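Local coordinates for ankyrin-repeat protein (Cryptosporidium parvum, PDB 2W4S), which probably binds RNA through this PHAX-like helical domain, which is related to the snRNA and snoRNA transport factor PHAX, at residues Ser8-Thr13 and Ile33-Ser38; Arg28-Lys31 and Arg37-Gln40. One frame throughout, in Å; residues are numbered along the deposited sequence.

Contact 1. Residues Ser8-Thr13 and Ile33-Ser38; sequences SIVLNT and IGSQRS
Val10 of helix 6-18 rests on Ser35 of helix 24-50, a helix-to-helix contact inside the all-helical PHAX-type RNA-binding domain. The closest approach of the two backbones is between Val10 CA and Ser35 CA, 6.1 Å apart, a short separation that fits the small size of the serine. The interface is apolar and rests largely on a single side chain. Val10 CG2 meets Ser35 CB at 3.7 Å, while Val10 CG1 lies 3.7 Å from the backbone oxygen Ser35 O. CG1 stands anti to the backbone N (chi1 176°) and CG2 anti to the carbonyl carbon, which lets both methyls lie against Ser35 CB while CG1 also comes beside Ser35 O. One turn further on, Val10 CG1 has a looser approach to Ser38 CB, at 4.5 Å. Leu39 also touches Val10, and Ser35 also touches Glu7.

Hydrogen bonds in this region run within each helix. Thr13 OG1 returns to Ile9 O at 3.0 Å, and Thr13 N binds the same oxygen from the opposite face of its plane. Gly34 O likewise takes two donors from one residue, Ser38 N and Ser38 OG. The Ser38 OG bond to Gly34 O is 3.0 Å long; the hydroxyl sits above the carbonyl plane, 41° out of it, with a C=O...O angle of 137°.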
ATOM      1  N   SER C   8      -7.125  10.892   0.052  1.00 40.96           N
ATOM      2  CA  SER C   8      -8.139   9.942  -0.414  1.00 39.41           C
ATOM      3  C   SER C   8      -7.464   8.652  -0.876  1.00 37.86           C
ATOM      4  O   SER C   8      -7.938   7.544  -0.602  1.00 38.04           O
ATOM      5  CB  SER C   8      -8.933  10.505  -1.602  1.00 39.45           C
ATOM      6  OG  SER C   8      -9.517  11.745  -1.285  1.00 40.28           O
ATOM      7  N   ILE C   9      -6.353   8.819  -1.574  1.00 35.49           N
ATOM      8  CA  ILE C   9      -5.628   7.719  -2.169  1.00 33.30           C
ATOM      9  C   ILE C   9      -4.923   6.896  -1.109  1.00 32.23           C
ATOM     10  O   ILE C   9      -5.001   5.664  -1.117  1.00 32.35           O
ATOM     11  CB  ILE C   9      -4.683   8.248  -3.256  1.00 33.25           C
ATOM     12  CG1 ILE C   9      -5.530   8.827  -4.395  1.00 31.96           C
ATOM     13  CG2 ILE C   9      -3.791   7.151  -3.776  1.00 32.48           C
ATOM     14  CD1 ILE C   9      -4.915   9.977  -5.090  1.00 30.40           C
ATOM     15  N   VAL C  10      -4.260   7.569  -0.177  1.00 30.78           N
ATOM     16  CA  VAL C  10      -3.626   6.866   0.929  1.00 29.31           C
ATOM     17  C   VAL C  10      -4.707   6.108   1.715  1.00 28.72           C
ATOM     18  O   VAL C  10      -4.553   4.917   2.000  1.00 28.29           O
ATOM     19  CB  VAL C  10      -2.790   7.834   1.790  1.00 29.26           C
ATOM     20  CG1 VAL C  10      -2.190   7.138   2.997  1.00 27.35           C
ATOM     21  CG2 VAL C  10      -1.676   8.426   0.936  1.00 29.24           C
ATOM     22  N   LEU C  11      -5.814   6.796   1.985  1.00 27.89           N
ATOM     23  CA  LEU C  11      -6.976   6.227   2.643  1.00 28.07           C
ATOM     24  C   LEU C  11      -7.407   4.907   2.069  1.00 28.09           C
ATOM     25  O   LEU C  11      -7.459   3.911   2.810  1.00 28.63           O
ATOM     26  CB  LEU C  11      -8.162   7.201   2.597  1.00 28.26           C
ATOM     27  CG  LEU C  11      -9.501   6.771   3.212  1.00 28.70           C
ATOM     28  CD1 LEU C  11      -9.321   6.326   4.638  1.00 29.24           C
ATOM     29  CD2 LEU C  11     -10.480   7.921   3.147  1.00 29.25           C
ATOM     30  N   ASN C  12      -7.725   4.910   0.768  1.00 27.51           N
ATOM     31  CA  ASN C  12      -8.156   3.716   0.043  1.00 27.49           C
ATOM     32  C   ASN C  12      -7.085   2.654  -0.059  1.00 27.99           C
ATOM     33  O   ASN C  12      -7.380   1.480   0.115  1.00 29.15           O
ATOM     34  CB  ASN C  12      -8.669   4.053  -1.370  1.00 26.58           C
ATOM     35  CG  ASN C  12      -9.919   4.893  -1.345  1.00 25.32           C
ATOM     36  OD1 ASN C  12     -10.542   5.066  -0.301  1.00 26.38           O
ATOM     37  ND2 ASN C  12     -10.286   5.437  -2.488  1.00 22.54           N
ATOM     38  N   THR C  13      -5.853   3.043  -0.364  1.00 28.08           N
ATOM     39  CA  THR C  13      -4.770   2.076  -0.357  1.00 28.53           C
ATOM     40  C   THR C  13      -4.705   1.330   0.980  1.00 28.90           C
ATOM     41  O   THR C  13      -4.661   0.092   0.993  1.00 28.53           O
ATOM     42  CB  THR C  13      -3.441   2.751  -0.618  1.00 28.79           C
ATOM     43  OG1 THR C  13      -3.448   3.279  -1.946  1.00 30.33           O
ATOM     44  CG2 THR C  13      -2.267   1.765  -0.451  1.00 27.67           C
ATOM     45  N   ILE C  33      -2.283  11.563  12.246  1.00 34.93           N
ATOM     46  CA  ILE C  33      -0.822  11.523  11.995  1.00 34.52           C
ATOM     47  C   ILE C  33      -0.362  11.952  10.587  1.00 34.36           C
ATOM     48  O   ILE C  33       0.842  12.025  10.352  1.00 34.37           O
ATOM     49  CB  ILE C  33      -0.182  10.169  12.396  1.00 34.83           C
ATOM     50  CG1 ILE C  33      -0.667   9.024  11.477  1.00 35.18           C
ATOM     51  CG2 ILE C  33      -0.468   9.860  13.876  1.00 35.33           C
ATOM     52  CD1 ILE C  33      -0.306   7.629  11.976  1.00 34.17           C
ATOM     53  N   GLY C  34      -1.298  12.252   9.675  1.00 33.89           N
ATOM     54  CA  GLY C  34      -0.943  12.588   8.279  1.00 35.17           C
ATOM     55  C   GLY C  34      -0.789  11.366   7.357  1.00 36.29           C
ATOM     56  O   GLY C  34      -0.544  10.246   7.830  1.00 36.32           O
ATOM     57  N   SER C  35      -0.931  11.560   6.045  1.00 36.78           N
ATOM     58  CA  SER C  35      -0.881  10.425   5.113  1.00 37.79           C
ATOM     59  C   SER C  35       0.505   9.799   5.040  1.00 38.09           C
ATOM     60  O   SER C  35       0.642   8.593   4.837  1.00 37.84           O
ATOM     61  CB  SER C  35      -1.401  10.792   3.717  1.00 37.75           C
ATOM     62  OG  SER C  35      -0.617  11.795   3.130  1.00 37.98           O
ATOM     63  N   GLN C  36       1.516  10.633   5.248  1.00 38.58           N
ATOM     64  CA  GLN C  36       2.891  10.191   5.332  1.00 39.26           C
ATOM     65  C   GLN C  36       3.119   9.157   6.442  1.00 39.62           C
ATOM     66  O   GLN C  36       3.584   8.066   6.155  1.00 40.50           O
ATOM     67  CB  GLN C  36       3.809  11.398   5.482  1.00 39.92           C
ATOM     68  CG  GLN C  36       5.231  11.184   5.018  1.00 41.51           C
ATOM     69  CD  GLN C  36       5.919  12.496   4.681  1.00 43.77           C
ATOM     70  OE1 GLN C  36       5.629  13.123   3.657  1.00 44.22           O
ATOM     71  NE2 GLN C  36       6.838  12.917   5.542  1.00 45.13           N
ATOM     72  N   ARG C  37       2.789   9.456   7.697  1.00 39.89           N
ATOM     73  CA  ARG C  37       3.056   8.493   8.793  1.00 39.98           C
ATOM     74  C   ARG C  37       2.119   7.275   8.734  1.00 38.91           C
ATOM     75  O   ARG C  37       2.518   6.161   9.086  1.00 38.55           O
ATOM     76  CB  ARG C  37       3.040   9.180  10.186  1.00 39.92           C
ATOM     77  CG  ARG C  37       4.165  10.236  10.387  1.00 40.85           C
ATOM     78  CD  ARG C  37       3.939  11.103  11.629  1.00 42.71           C
ATOM     79  NE  ARG C  37       4.737  10.694  12.797  1.00 48.06           N
ATOM     80  CZ  ARG C  37       5.752  11.408  13.303  1.00 50.21           C
ATOM     81  NH1 ARG C  37       6.096  12.581  12.757  1.00 50.92           N
ATOM     82  NH2 ARG C  37       6.427  10.962  14.363  1.00 50.60           N
ATOM     83  N   SER C  38       0.886   7.501   8.279  1.00 38.36           N
ATOM     84  CA  SER C  38      -0.079   6.440   7.988  1.00 37.99           C
ATOM     85  C   SER C  38       0.468   5.360   7.024  1.00 38.66           C
ATOM     86  O   SER C  38       0.354   4.160   7.297  1.00 38.38           O
ATOM     87  CB  SER C  38      -1.333   7.049   7.401  1.00 37.53           C
ATOM     88  OG  SER C  38      -2.032   7.755   8.394  1.00 37.16           O
TER

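Contact 2. Residues Arg28-Lys31 and Arg37-Gln40; sequences RVIK and RSLQ
Ser38 OG donates to Gly34 O, and its oxygen packs against Ile30 and Val29 of the preceding arm of the same helix. Its nearest neighbour across the contact is Ile30 CG1, 3.4 Å from Ser38 OG, followed by the backbone carbon Ile30 CA at 3.6 Å. Val29 CG1 also approaches Ser38 OG, again at 3.6 Å. All of these are packing contacts of carbon with the hydroxyl. Ser38 OG reaches them because chi1, at -71°, sets it anti to its carbonyl carbon and beside the backbone N. In Ile30 it is likewise CG1 that stands anti to the carbonyl carbon, and this branch also meets Ser38 CB, at 3.9 Å.

Helices 6-18 and 84-91 also pack here: Ile14 of helix 6-18 touches Ser38, Leu11 and Glu7 touch Ile30, and Ile90 of helix 84-91 packs on Val29.

The backbones give the plainest evidence of a bend. Ile30 CA and Ser38 CA are 5.9 Å apart, whereas eight residues of straight alpha helix would rise about 12 Å. Between them Gly34, with a positive phi, departs from helical values, and the N atoms of Ser35 and Gln36 make no hydrogen bond to the turn before. The arrangement is that of a sharply kinked helix whose two arms pack against each other.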
ATOM      1  N   ARG C  28      -9.662   8.671  10.447  1.00 36.94           N
ATOM      2  CA  ARG C  28      -9.236   9.300  11.692  1.00 36.84           C
ATOM      3  C   ARG C  28      -7.723   9.175  11.934  1.00 36.73           C
ATOM      4  O   ARG C  28      -7.101  10.119  12.411  1.00 36.98           O
ATOM      5  CB  ARG C  28     -10.114   8.855  12.877  1.00 36.54           C
ATOM      6  CG  ARG C  28     -11.583   9.369  12.735  1.00 36.31           C
ATOM      7  CD  ARG C  28     -12.530   9.017  13.885  1.00 37.19           C
ATOM      8  NE  ARG C  28     -12.491   7.602  14.249  1.00 41.02           N
ATOM      9  CZ  ARG C  28     -13.365   6.669  13.862  1.00 42.51           C
ATOM     10  NH1 ARG C  28     -14.389   6.968  13.078  1.00 42.93           N
ATOM     11  NH2 ARG C  28     -13.203   5.406  14.254  1.00 44.07           N
ATOM     12  N   VAL C  29      -7.111   8.057  11.553  1.00 36.63           N
ATOM     13  CA  VAL C  29      -5.642   7.943  11.662  1.00 36.29           C
ATOM     14  C   VAL C  29      -4.917   8.953  10.769  1.00 36.28           C
ATOM     15  O   VAL C  29      -3.996   9.641  11.223  1.00 36.42           O
ATOM     16  CB  VAL C  29      -5.142   6.529  11.332  1.00 36.41           C
ATOM     17  CG1 VAL C  29      -3.607   6.469  11.381  1.00 36.17           C
ATOM     18  CG2 VAL C  29      -5.752   5.504  12.281  1.00 35.38           C
ATOM     19  N   ILE C  30      -5.338   9.034   9.508  1.00 36.63           N
ATOM     20  CA  ILE C  30      -4.792  10.003   8.541  1.00 36.60           C
ATOM     21  C   ILE C  30      -4.971  11.449   9.015  1.00 37.05           C
ATOM     22  O   ILE C  30      -4.022  12.241   8.954  1.00 36.83           O
ATOM     23  CB  ILE C  30      -5.390   9.800   7.138  1.00 36.66           C
ATOM     24  CG1 ILE C  30      -4.808   8.525   6.511  1.00 36.08           C
ATOM     25  CG2 ILE C  30      -5.136  11.007   6.244  1.00 36.04           C
ATOM     26  CD1 ILE C  30      -5.604   7.986   5.348  1.00 35.91           C
ATOM     27  N   LYS C  31      -6.173  11.772   9.507  1.00 37.13           N
ATOM     28  CA  LYS C  31      -6.463  13.099  10.049  1.00 37.70           C
ATOM     29  C   LYS C  31      -5.535  13.437  11.212  1.00 37.09           C
ATOM     30  O   LYS C  31      -5.110  14.590  11.359  1.00 37.59           O
ATOM     31  CB  LYS C  31      -7.928  13.215  10.496  1.00 37.77           C
ATOM     32  CG  LYS C  31      -8.893  13.626   9.382  1.00 39.68           C
ATOM     33  CD  LYS C  31     -10.375  13.535   9.810  1.00 39.68           C
ATOM     34  CE  LYS C  31     -11.270  13.167   8.591  1.00 42.23           C
ATOM     35  NZ  LYS C  31     -12.566  12.511   8.990  1.00 43.12           N
ATOM     36  N   ARG C  37       2.789   9.456   7.697  1.00 39.89           N
ATOM     37  CA  ARG C  37       3.056   8.493   8.793  1.00 39.98           C
ATOM     38  C   ARG C  37       2.119   7.275   8.734  1.00 38.91           C
ATOM     39  O   ARG C  37       2.518   6.161   9.086  1.00 38.55           O
ATOM     40  CB  ARG C  37       3.040   9.180  10.186  1.00 39.92           C
ATOM     41  CG  ARG C  37       4.165  10.236  10.387  1.00 40.85           C
ATOM     42  CD  ARG C  37       3.939  11.103  11.629  1.00 42.71           C
ATOM     43  NE  ARG C  37       4.737  10.694  12.797  1.00 48.06           N
ATOM     44  CZ  ARG C  37       5.752  11.408  13.303  1.00 50.21           C
ATOM     45  NH1 ARG C  37       6.096  12.581  12.757  1.00 50.92           N
ATOM     46  NH2 ARG C  37       6.427  10.962  14.363  1.00 50.60           N
ATOM     47  N   SER C  38       0.886   7.501   8.279  1.00 38.36           N
ATOM     48  CA  SER C  38      -0.079   6.440   7.988  1.00 37.99           C
ATOM     49  C   SER C  38       0.468   5.360   7.024  1.00 38.66           C
ATOM     50  O   SER C  38       0.354   4.160   7.297  1.00 38.38           O
ATOM     51  CB  SER C  38      -1.333   7.049   7.401  1.00 37.53           C
ATOM     52  OG  SER C  38      -2.032   7.755   8.394  1.00 37.16           O
ATOM     53  N   LEU C  39       1.078   5.791   5.917  1.00 38.74           N
ATOM     54  CA  LEU C  39       1.644   4.850   4.956  1.00 39.30           C
ATOM     55  C   LEU C  39       2.785   4.041   5.547  1.00 39.02           C
ATOM     56  O   LEU C  39       2.858   2.827   5.324  1.00 39.19           O
ATOM     57  CB  LEU C  39       2.090   5.544   3.660  1.00 39.70           C
ATOM     58  CG  LEU C  39       1.200   5.485   2.412  1.00 40.68           C
ATOM     59  CD1 LEU C  39       1.931   6.103   1.223  1.00 41.74           C
ATOM     60  CD2 LEU C  39       0.768   4.059   2.066  1.00 39.98           C
ATOM     61  N   GLN C  40       3.651   4.704   6.307  1.00 38.82           N
ATOM     62  CA  GLN C  40       4.739   4.037   7.061  1.00 39.26           C
ATOM     63  C   GLN C  40       4.219   2.973   8.010  1.00 37.91           C
ATOM     64  O   GLN C  40       4.858   1.933   8.171  1.00 38.38           O
ATOM     65  CB  GLN C  40       5.586   5.028   7.861  1.00 38.69           C
ATOM     66  CG  GLN C  40       6.626   5.785   7.050  1.00 40.81           C
ATOM     67  CD  GLN C  40       7.434   6.802   7.887  1.00 42.45           C
ATOM     68  OE1 GLN C  40       7.777   7.902   7.412  1.00 45.96           O
ATOM     69  NE2 GLN C  40       7.737   6.433   9.136  1.00 46.88           N
TER

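Overall arrangement
Contacts 1 and 2 are neighbours, with centres about 5 Å apart, and overlap in sequence at Arg37-Ser38 of helix 24-50, of which Ser38 does the touching and serves both contacts. The bend in that helix brings 28-31 and 37-40 together, and helix 6-18 lies over both arms. Two bridges show this: Ile30 CD1 from contact 2 comes within 3.5 Å of Leu11 CA, and Val10 CG1 from contact 1 lies 3.8 Å from Leu39 CG. Both contacts lie within one subunit; the second subunit packs on adjacent residues, its Gln36 on Ile9 and its Met6 on Leu39. Neither contact identifies an RNA-binding residue.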